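Local coordinates for protein denovo NTF2 (Synthetic construct, PDB 6W40) that is a de novo designed NTF2-like protein, probably intended as a scaffold whose curved sheet forms a pocket, at residues A[31-36]-A[49-54]; A[85-90]-A[98-103]; A[38-43]-A[114-119]. All blocks are in the same frame, centred on the assembly; numbering follows the deposited sequence.

Interaction 1. Residues A[31-36]-A[49-54]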
loop_
_atom_site.group_PDB
_atom_site.type_symbol
_atom_site.label_atom_id
_atom_site.label_comp_id
_atom_site.label_asym_id
_atom_site.label_seq_id
_atom_site.Cartn_x
_atom_site.Cartn_y
_atom_site.Cartn_z
ATOM N N ALA A 31 -10.384 0.077 -12.296
ATOM C CA ALA A 31 -10.723 1.387 -12.832
ATOM C C ALA A 31 -12.214 1.471 -13.129
ATOM O O ALA A 31 -12.793 0.551 -13.718
ATOM C CB ALA A 31 -9.914 1.673 -14.097
ATOM N N ASP A 32 -12.832 2.575 -12.711
ATOM C CA ASP A 32 -14.206 2.859 -13.090
ATOM C C ASP A 32 -14.299 2.972 -14.611
ATOM O O ASP A 32 -13.363 3.449 -15.262
ATOM C CB ASP A 32 -14.679 4.153 -12.422
ATOM C CG ASP A 32 -16.133 4.484 -12.724
ATOM O OD1 ASP A 32 -16.443 4.863 -13.872
ATOM O OD2 ASP A 32 -16.972 4.364 -11.806
ATOM N N PRO A 33 -15.402 2.514 -15.208
ATOM C CA PRO A 33 -15.567 2.669 -16.664
ATOM C C PRO A 33 -15.399 4.101 -17.149
ATOM O O PRO A 33 -14.965 4.319 -18.287
ATOM C CB PRO A 33 -16.993 2.157 -16.903
ATOM C CG PRO A 33 -17.228 1.184 -15.796
ATOM C CD PRO A 33 -16.491 1.727 -14.604
ATOM N N ASP A 34 -15.724 5.083 -16.313
ATOM C CA ASP A 34 -15.579 6.496 -16.638
ATOM C C ASP A 34 -14.450 7.135 -15.835
ATOM O O ASP A 34 -14.561 8.273 -15.376
ATOM C CB ASP A 34 -16.889 7.240 -16.396
ATOM C CG ASP A 34 -18.034 6.691 -17.223
ATOM O OD1 ASP A 34 -17.817 6.387 -18.414
ATOM O OD2 ASP A 34 -19.151 6.563 -16.682
ATOM N N VAL A 35 -13.349 6.403 -15.656
ATOM C CA VAL A 35 -12.219 6.919 -14.894
ATOM C C VAL A 35 -11.591 8.093 -15.636
ATOM O O VAL A 35 -11.481 8.090 -16.870
ATOM C CB VAL A 35 -11.195 5.800 -14.635
ATOM C CG1 VAL A 35 -10.704 5.202 -15.949
ATOM C CG2 VAL A 35 -10.027 6.316 -13.807
ATOM N N LYS A 36 -11.199 9.118 -14.885
ATOM C CA LYS A 36 -10.497 10.268 -15.434
ATOM C C LYS A 36 -9.015 10.188 -15.096
ATOM O O LYS A 36 -8.624 9.669 -14.047
ATOM C CB LYS A 36 -11.075 11.581 -14.902
ATOM C CG LYS A 36 -12.384 11.990 -15.542
ATOM C CD LYS A 36 -12.784 13.389 -15.114
ATOM C CE LYS A 36 -13.961 13.887 -15.927
ATOM N NZ LYS A 36 -13.651 13.887 -17.384
ATOM N N HIS A 49 -10.221 10.299 -20.712
ATOM C CA HIS A 49 -11.454 9.829 -20.097
ATOM C C HIS A 49 -11.841 8.483 -20.693
ATOM O O HIS A 49 -11.605 8.219 -21.877
ATOM C CB HIS A 49 -12.597 10.833 -20.283
ATOM C CG HIS A 49 -13.845 10.467 -19.542
ATOM N ND1 HIS A 49 -14.146 10.977 -18.297
ATOM C CD2 HIS A 49 -14.863 9.635 -19.864
ATOM C CE1 HIS A 49 -15.302 10.481 -17.889
ATOM N NE2 HIS A 49 -15.757 9.664 -18.821
ATOM N N GLY A 50 -12.450 7.638 -19.859
ATOM C CA GLY A 50 -12.804 6.293 -20.267
ATOM C C GLY A 50 -11.748 5.285 -19.856
ATOM O O GLY A 50 -10.556 5.603 -19.859
ATOM N N ARG A 51 -12.160 4.062 -19.505
ATOM C CA ARG A 51 -11.205 3.093 -18.970
ATOM C C ARG A 51 -10.140 2.731 -19.998
ATOM O O ARG A 51 -8.968 2.557 -19.649
ATOM C CB ARG A 51 -11.933 1.836 -18.492
ATOM C CG ARG A 51 -11.095 0.956 -17.578
ATOM C CD ARG A 51 -11.635 -0.469 -17.511
ATOM N NE ARG A 51 -13.031 -0.529 -17.080
ATOM C CZ ARG A 51 -13.627 -1.637 -16.647
ATOM N NH1 ARG A 51 -12.944 -2.771 -16.580
ATOM N NH2 ARG A 51 -14.901 -1.610 -16.273
ATOM N N GLU A 52 -10.525 2.617 -21.273
ATOM C CA GLU A 52 -9.574 2.195 -22.296
ATOM C C GLU A 52 -8.599 3.310 -22.659
ATOM O O GLU A 52 -7.409 3.049 -22.867
ATOM C CB GLU A 52 -10.319 1.707 -23.540
ATOM C CG GLU A 52 -11.273 0.551 -23.275
ATOM C CD GLU A 52 -10.578 -0.667 -22.694
ATOM O OE1 GLU A 52 -9.378 -0.869 -22.979
ATOM O OE2 GLU A 52 -11.233 -1.425 -21.948
ATOM N N GLU A 53 -9.082 4.553 -22.743
ATOM C CA GLU A 53 -8.186 5.675 -23.006
ATOM C C GLU A 53 -7.195 5.871 -21.866
ATOM O O GLU A 53 -6.024 6.197 -22.098
ATOM C CB GLU A 53 -8.995 6.952 -23.228
ATOM C CG GLU A 53 -9.614 7.089 -24.609
ATOM C CD GLU A 53 -8.671 7.731 -25.611
ATOM O OE1 GLU A 53 -7.485 7.339 -25.659
ATOM O OE2 GLU A 53 -9.115 8.637 -26.346
ATOM N N VAL A 54 -7.645 5.675 -20.626
ATOM C CA VAL A 54 -6.786 5.910 -19.472
ATOM C C VAL A 54 -5.715 4.831 -19.371
ATOM O O VAL A 54 -4.531 5.127 -19.169
ATOM C CB VAL A 54 -7.630 5.992 -18.187
ATOM C CG1 VAL A 54 -6.742 5.922 -16.957
ATOM C CG2 VAL A 54 -8.457 7.270 -18.180
#
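The guanidinium of Arg51 has the carbonyl O of Ala31 over one face, 3.4 Å above its plane and displaced from its centre, while CG of Pro33 sits at its edge, 3.7 Å from NH2. The His49 imidazole has Val35 O over one face; CB of Asp34 meets its NE2, and Lys36 NZ bonds to His49 ND1 at 3.1 Å from a position tilted 31° out of the ring plane. A bend at chi4 (-58°) turns the lysine tip back to that nitrogen. These groups surround a strand-to-helix junction of the NTF2-like fold: the strand pairing ends at Lys36 and His49, and Gly50 serves as N-cap of helix 51-65. Gly50 N donates to Val35 O (3.2 Å), and Arg51 N makes a weak bond to Pro33 O. In segment 31-36, Asp32 OD1 accepts from Asp34 N in an Asx turn, within the type I turn from Asp32 to Val35. Replacing Arg51 with alanine removes the chain beyond CB, which is likely to leave the Ala31 carbonyl and Pro33 CG without their cover and open a gap beside Ala31 CB, which packs on Arg51 CG at 3.7 Å. Deeper, Val35 CG1 meets Val54 CG2 at 3.8 Å.

Interaction 2. Residues A[85-90]-A[98-103]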
loop_
_atom_site.group_PDB
_atom_site.type_symbol
_atom_site.label_atom_id
_atom_site.label_comp_id
_atom_site.label_asym_id
_atom_site.label_seq_id
_atom_site.Cartn_x
_atom_site.Cartn_y
_atom_site.Cartn_z
ATOM N N GLU A 85 3.114 11.132 -2.201
ATOM C CA GLU A 85 4.325 11.806 -2.649
ATOM C C GLU A 85 5.468 10.807 -2.576
ATOM O O GLU A 85 5.694 10.202 -1.522
ATOM C CB GLU A 85 4.632 13.036 -1.790
ATOM C CG GLU A 85 3.450 13.962 -1.569
ATOM C CD GLU A 85 3.829 15.200 -0.781
ATOM O OE1 GLU A 85 4.227 16.207 -1.405
ATOM O OE2 GLU A 85 3.742 15.162 0.465
ATOM N N GLY A 86 6.171 10.625 -3.680
ATOM C CA GLY A 86 7.217 9.624 -3.741
ATOM C C GLY A 86 8.214 9.827 -4.865
ATOM O O GLY A 86 8.418 10.944 -5.345
ATOM N N ARG A 87 8.836 8.724 -5.281
ATOM C CA ARG A 87 9.907 8.738 -6.267
ATOM C C ARG A 87 9.836 7.436 -7.053
ATOM O O ARG A 87 9.537 6.382 -6.485
ATOM C CB ARG A 87 11.270 8.895 -5.580
ATOM C CG ARG A 87 12.414 9.352 -6.470
ATOM C CD ARG A 87 13.574 9.850 -5.610
ATOM N NE ARG A 87 14.807 10.048 -6.369
ATOM C CZ ARG A 87 15.192 11.209 -6.890
ATOM N NH1 ARG A 87 14.434 12.289 -6.748
ATOM N NH2 ARG A 87 16.330 11.286 -7.565
ATOM N N TRP A 88 10.099 7.513 -8.358
ATOM C CA TRP A 88 9.937 6.342 -9.212
ATOM C C TRP A 88 10.896 5.230 -8.806
ATOM O O TRP A 88 12.051 5.478 -8.453
ATOM C CB TRP A 88 10.170 6.698 -10.683
ATOM C CG TRP A 88 9.067 7.478 -11.349
ATOM C CD1 TRP A 88 9.210 8.608 -12.100
ATOM C CD2 TRP A 88 7.663 7.181 -11.339
ATOM N NE1 TRP A 88 7.988 9.034 -12.555
ATOM C CE2 TRP A 88 7.021 8.177 -12.101
ATOM C CE3 TRP A 88 6.887 6.174 -10.758
ATOM C CZ2 TRP A 88 5.642 8.194 -12.297
ATOM C CZ3 TRP A 88 5.518 6.194 -10.954
ATOM C CH2 TRP A 88 4.910 7.197 -11.717
ATOM N N GLU A 89 10.401 3.995 -8.854
ATOM C CA GLU A 89 11.233 2.800 -8.735
ATOM C C GLU A 89 11.364 2.228 -10.142
ATOM O O GLU A 89 10.523 1.456 -10.602
ATOM C CB GLU A 89 10.630 1.792 -7.764
ATOM C CG GLU A 89 11.407 0.484 -7.677
ATOM C CD GLU A 89 10.681 -0.574 -6.873
ATOM O OE1 GLU A 89 9.911 -0.206 -5.960
ATOM O OE2 GLU A 89 10.875 -1.775 -7.158
ATOM N N THR A 90 12.426 2.623 -10.833
ATOM C CA THR A 90 12.609 2.254 -12.225
ATOM C C THR A 90 13.462 0.995 -12.347
ATOM O O THR A 90 14.084 0.532 -11.388
ATOM C CB THR A 90 13.247 3.404 -13.002
ATOM O OG1 THR A 90 14.587 3.605 -12.536
ATOM C CG2 THR A 90 12.451 4.683 -12.798
ATOM N N ASP A 98 14.629 8.423 -11.752
ATOM C CA ASP A 98 13.815 8.357 -10.539
ATOM C C ASP A 98 13.319 9.760 -10.188
ATOM O O ASP A 98 13.708 10.368 -9.192
ATOM C CB ASP A 98 14.611 7.745 -9.392
ATOM C CG ASP A 98 15.079 6.334 -9.689
ATOM O OD1 ASP A 98 14.438 5.650 -10.510
ATOM O OD2 ASP A 98 16.089 5.907 -9.091
ATOM N N GLU A 99 12.440 10.279 -11.038
ATOM C CA GLU A 99 11.919 11.621 -10.829
ATOM C C GLU A 99 10.849 11.623 -9.743
ATOM O O GLU A 99 10.152 10.628 -9.522
ATOM C CB GLU A 99 11.354 12.188 -12.132
ATOM C CG GLU A 99 12.415 12.464 -13.187
ATOM C CD GLU A 99 11.820 12.738 -14.552
ATOM O OE1 GLU A 99 10.600 12.537 -14.715
ATOM O OE2 GLU A 99 12.572 13.152 -15.460
ATOM N N ASP A 100 10.736 12.755 -9.052
ATOM C CA ASP A 100 9.723 12.907 -8.018
ATOM C C ASP A 100 8.334 12.949 -8.643
ATOM O O ASP A 100 8.130 13.544 -9.705
ATOM C CB ASP A 100 9.972 14.177 -7.207
ATOM C CG ASP A 100 11.270 14.124 -6.422
ATOM O OD1 ASP A 100 12.059 13.178 -6.628
ATOM O OD2 ASP A 100 11.497 15.029 -5.591
ATOM N N VAL A 101 7.375 12.315 -7.974
ATOM C CA VAL A 101 6.026 12.162 -8.505
ATOM C C VAL A 101 5.026 12.304 -7.366
ATOM O O VAL A 101 5.265 11.839 -6.247
ATOM C CB VAL A 101 5.858 10.807 -9.230
ATOM C CG1 VAL A 101 6.147 9.647 -8.285
ATOM C CG2 VAL A 101 4.467 10.683 -9.838
ATOM N N GLU A 102 3.913 12.975 -7.650
ATOM C CA GLU A 102 2.772 13.041 -6.749
ATOM C C GLU A 102 1.588 12.381 -7.435
ATOM O O GLU A 102 1.315 12.655 -8.608
ATOM C CB GLU A 102 2.435 14.486 -6.373
ATOM C CG GLU A 102 1.229 14.615 -5.454
ATOM C CD GLU A 102 0.914 16.054 -5.093
ATOM O OE1 GLU A 102 1.751 16.938 -5.372
ATOM O OE2 GLU A 102 -0.173 16.301 -4.532
ATOM N N LEU A 103 0.892 11.505 -6.714
ATOM C CA LEU A 103 -0.235 10.774 -7.273
ATOM C C LEU A 103 -1.464 10.989 -6.406
ATOM O O LEU A 103 -1.387 10.895 -5.178
ATOM C CB LEU A 103 0.073 9.279 -7.394
ATOM C CG LEU A 103 1.297 8.934 -8.244
ATOM C CD1 LEU A 103 2.524 8.737 -7.364
ATOM C CD2 LEU A 103 1.031 7.712 -9.105
HETATM O O HOH W 1 16.105 5.519 -12.517
#
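Strands 85-90 and 100-103 run antiparallel with a strong twist, their directions 121° apart, and Gly86 and Val101, joined by bonds from Gly86 N to Val101 O (3.0 Å) and from Val101 N to Gly86 O, form a hydrogen-bonded pair between the non-hydrogen-bonded pairs Glu85-Glu102 and Arg87-Asp100.

On the buried face the Trp88 indole is the main surface. CG1 of Val101 stands over the six-membered ring, 4.1 Å from its centroid and 5° off the normal, a CH-pi contact, while Val101 CG2 touches Trp88 CZ2 at 3.7 Å. The first torsion of Val101 sets CG1 between its backbone N and carbonyl carbon, which places that methyl over the ring. Trp65, from helix 51-65, meets the Trp88 ring obliquely and also donates through NE1 to Glu99 OE1, so the hairpin 81-90/100-108 is joined to that helix by both an aromatic and a polar contact.

On the face bearing Arg87 and Asp100, the extended arginine chain runs across the neighbouring strand, and its NH1 forms a salt bridge with Asp100 OD1; the planes of the two groups are 75° apart and the hydrogen bond is weak in angle. Near Thr90, a water donates weakly to Asp98 OD1. The fit of Val101 on Trp88, joined by the Glu99-Trp65 bond, probably fixes the inner packing of the hairpin, whereas the Arg87-Asp100 salt bridge is likely to add a charge pairing with less directional hold.

Interaction 3. Residues A[38-43]-A[114-119]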
loop_
_atom_site.group_PDB
_atom_site.type_symbol
_atom_site.label_atom_id
_atom_site.label_comp_id
_atom_site.label_asym_id
_atom_site.label_seq_id
_atom_site.Cartn_x
_atom_site.Cartn_y
_atom_site.Cartn_z
ATOM N N GLN A 38 -5.418 12.679 -15.551
ATOM C CA GLN A 38 -4.708 13.875 -15.983
ATOM C C GLN A 38 -3.255 13.785 -15.544
ATOM O O GLN A 38 -2.969 13.512 -14.374
ATOM C CB GLN A 38 -5.361 15.154 -15.444
ATOM C CG GLN A 38 -5.740 15.129 -13.977
ATOM C CD GLN A 38 -6.309 16.458 -13.517
ATOM O OE1 GLN A 38 -7.311 16.506 -12.804
ATOM N NE2 GLN A 38 -5.669 17.548 -13.926
ATOM N N VAL A 39 -2.347 14.004 -16.491
ATOM C CA VAL A 39 -0.910 13.944 -16.253
ATOM C C VAL A 39 -0.351 15.354 -16.357
ATOM O O VAL A 39 -0.677 16.091 -17.295
ATOM C CB VAL A 39 -0.210 13.006 -17.253
ATOM C CG1 VAL A 39 1.167 12.617 -16.740
ATOM C CG2 VAL A 39 -1.059 11.778 -17.518
ATOM N N ASP A 40 0.486 15.727 -15.396
ATOM C CA ASP A 40 1.154 17.027 -15.386
ATOM C C ASP A 40 2.652 16.777 -15.498
ATOM O O ASP A 40 3.313 16.465 -14.503
ATOM C CB ASP A 40 0.812 17.813 -14.125
ATOM C CG ASP A 40 -0.623 18.294 -14.113
ATOM O OD1 ASP A 40 -1.106 18.741 -15.174
ATOM O OD2 ASP A 40 -1.270 18.220 -13.048
ATOM N N VAL A 41 3.184 16.905 -16.706
ATOM C CA VAL A 41 4.614 16.745 -16.960
ATOM C C VAL A 41 5.126 18.105 -17.420
ATOM O O VAL A 41 5.091 18.436 -18.608
ATOM C CB VAL A 41 4.913 15.657 -17.994
ATOM C CG1 VAL A 41 6.416 15.528 -18.191
ATOM C CG2 VAL A 41 4.322 14.336 -17.548
ATOM N N GLY A 42 5.609 18.900 -16.477
ATOM C CA GLY A 42 6.108 20.220 -16.820
ATOM C C GLY A 42 4.973 21.115 -17.269
ATOM O O GLY A 42 3.986 21.317 -16.548
ATOM N N ASP A 43 5.094 21.657 -18.479
ATOM C CA ASP A 43 4.065 22.508 -19.058
ATOM C C ASP A 43 3.117 21.747 -19.972
ATOM O O ASP A 43 2.186 22.348 -20.517
ATOM C CB ASP A 43 4.709 23.666 -19.825
ATOM C CG ASP A 43 5.651 24.482 -18.964
ATOM O OD1 ASP A 43 5.501 24.451 -17.724
ATOM O OD2 ASP A 43 6.542 25.150 -19.528
ATOM N N LYS A 114 -10.786 8.581 -10.496
ATOM C CA LYS A 114 -9.914 9.629 -11.005
ATOM C C LYS A 114 -8.484 9.385 -10.545
ATOM O O LYS A 114 -8.247 9.025 -9.389
ATOM C CB LYS A 114 -10.388 11.013 -10.549
ATOM C CG LYS A 114 -9.613 12.167 -11.158
ATOM C CD LYS A 114 -10.175 13.501 -10.704
ATOM C CE LYS A 114 -9.457 14.651 -11.379
ATOM N NZ LYS A 114 -9.994 15.970 -10.948
ATOM N N VAL A 115 -7.538 9.582 -11.463
ATOM C CA VAL A 115 -6.112 9.515 -11.170
ATOM C C VAL A 115 -5.469 10.803 -11.660
ATOM O O VAL A 115 -5.713 11.231 -12.792
ATOM C CB VAL A 115 -5.436 8.300 -11.835
ATOM C CG1 VAL A 115 -3.942 8.294 -11.536
ATOM C CG2 VAL A 115 -6.078 7.009 -11.372
ATOM N N ARG A 116 -4.655 11.421 -10.809
ATOM C CA ARG A 116 -3.849 12.571 -11.196
ATOM C C ARG A 116 -2.389 12.259 -10.911
ATOM O O ARG A 116 -2.059 11.750 -9.834
ATOM C CB ARG A 116 -4.274 13.843 -10.458
ATOM C CG ARG A 116 -3.477 15.065 -10.890
ATOM C CD ARG A 116 -3.996 16.353 -10.276
ATOM N NE ARG A 116 -3.326 17.515 -10.853
ATOM C CZ ARG A 116 -3.549 18.772 -10.483
ATOM N NH1 ARG A 116 -4.428 19.039 -9.527
ATOM N NH2 ARG A 116 -2.890 19.762 -11.068
ATOM N N ILE A 117 -1.523 12.559 -11.873
ATOM C CA ILE A 117 -0.096 12.297 -11.757
ATOM C C ILE A 117 0.650 13.565 -12.144
ATOM O O ILE A 117 0.442 14.105 -13.237
ATOM C CB ILE A 117 0.343 11.111 -12.632
ATOM C CG1 ILE A 117 -0.273 9.815 -12.094
ATOM C CG2 ILE A 117 1.861 11.015 -12.680
ATOM C CD1 ILE A 117 0.088 8.580 -12.878
ATOM N N ILE A 118 1.509 14.042 -11.247
ATOM C CA ILE A 118 2.279 15.264 -11.446
ATOM C C ILE A 118 3.753 14.910 -11.324
ATOM O O ILE A 118 4.188 14.385 -10.292
ATOM C CB ILE A 118 1.889 16.354 -10.436
ATOM C CG1 ILE A 118 0.391 16.649 -10.533
ATOM C CG2 ILE A 118 2.704 17.617 -10.674
ATOM C CD1 ILE A 118 -0.132 17.523 -9.421
ATOM N N ILE A 119 4.517 15.192 -12.376
ATOM C CA ILE A 119 5.941 14.890 -12.424
ATOM C C ILE A 119 6.697 16.187 -12.663
ATOM O O ILE A 119 6.410 16.911 -13.624
ATOM C CB ILE A 119 6.267 13.863 -13.523
ATOM C CG1 ILE A 119 5.417 12.603 -13.348
ATOM C CG2 ILE A 119 7.745 13.512 -13.498
ATOM C CD1 ILE A 119 5.632 11.574 -14.435
#
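Arg116 and Asp40 meet with their flat groups steeply turned, guanidinium and carboxylate planes 71° apart, yet OD2 of Asp40 lies in the guanidinium plane. The arginine grips this one oxygen side-on with two nitrogens, NH2 at 3.0 Å and NE at 3.1 Å. NH2 comes from the syn side, somewhat out of the carboxylate plane, and NE arrives close to the line of the C-O bond. The other oxygen, OD1, is bonded by ND1 of His45, so both oxygens of this buried carboxylate are satisfied; the paired arginine probably favours its charged form. Gln38 lies beside the arginine in a different manner: its amide plane is only 11° from that of the guanidinium, with NE2 over one face, and its CG packs on Arg116 CG at 3.8 Å. A chi1 of 46° turns the Gln38 chain along the arginine stem.

These side chains share one face of a parallel pair, strands 35-41 and 111-119, within the curved mixed sheet of the NTF2-like fold. Four backbone bonds join the pair, from Gln38 N to Val115 O at one end to Ile119 N and Asp40 O, 2.8 Å apart, at the other.

Next to Asp40, and pointing the same way, Ile118 brings CG1 to 3.4 Å from Asp40 OD2 and lays an aliphatic wall along the acid. The reverse face is apolar: Val39 CG1 faces Ile117 CG2 at 4.4 Å, and Val41 CG2 faces Ile119 CD1. Leu61 of helix 51-65 covers Val39, Ile117 and Ile119 on that side, and Trp65 adds to the cover over Ile119.

The three contacts sample one curved mixed sheet. Interactions 1 and 3 have centres about 15 Å apart and share strand 35-41; they touch where Lys36 O meets Val115 N in a probable hydrogen bond, and their segments alternate along the chain. Interactions 2 and 3, about 12 Å apart between centres, meet through the neighbouring strands 100-108 and 111-119, with the segments of 85-90/98-103 falling in sequence between those of 38-43/114-119. Interactions 1 and 2 have centres about 23 Å apart, on opposite sides of the chain's centre, and their nearest atoms are about 11 Å apart. The parallel pair of interaction 3, its strands about 70 residues apart in sequence, therefore joins the early strands and helix junction to the later hairpin.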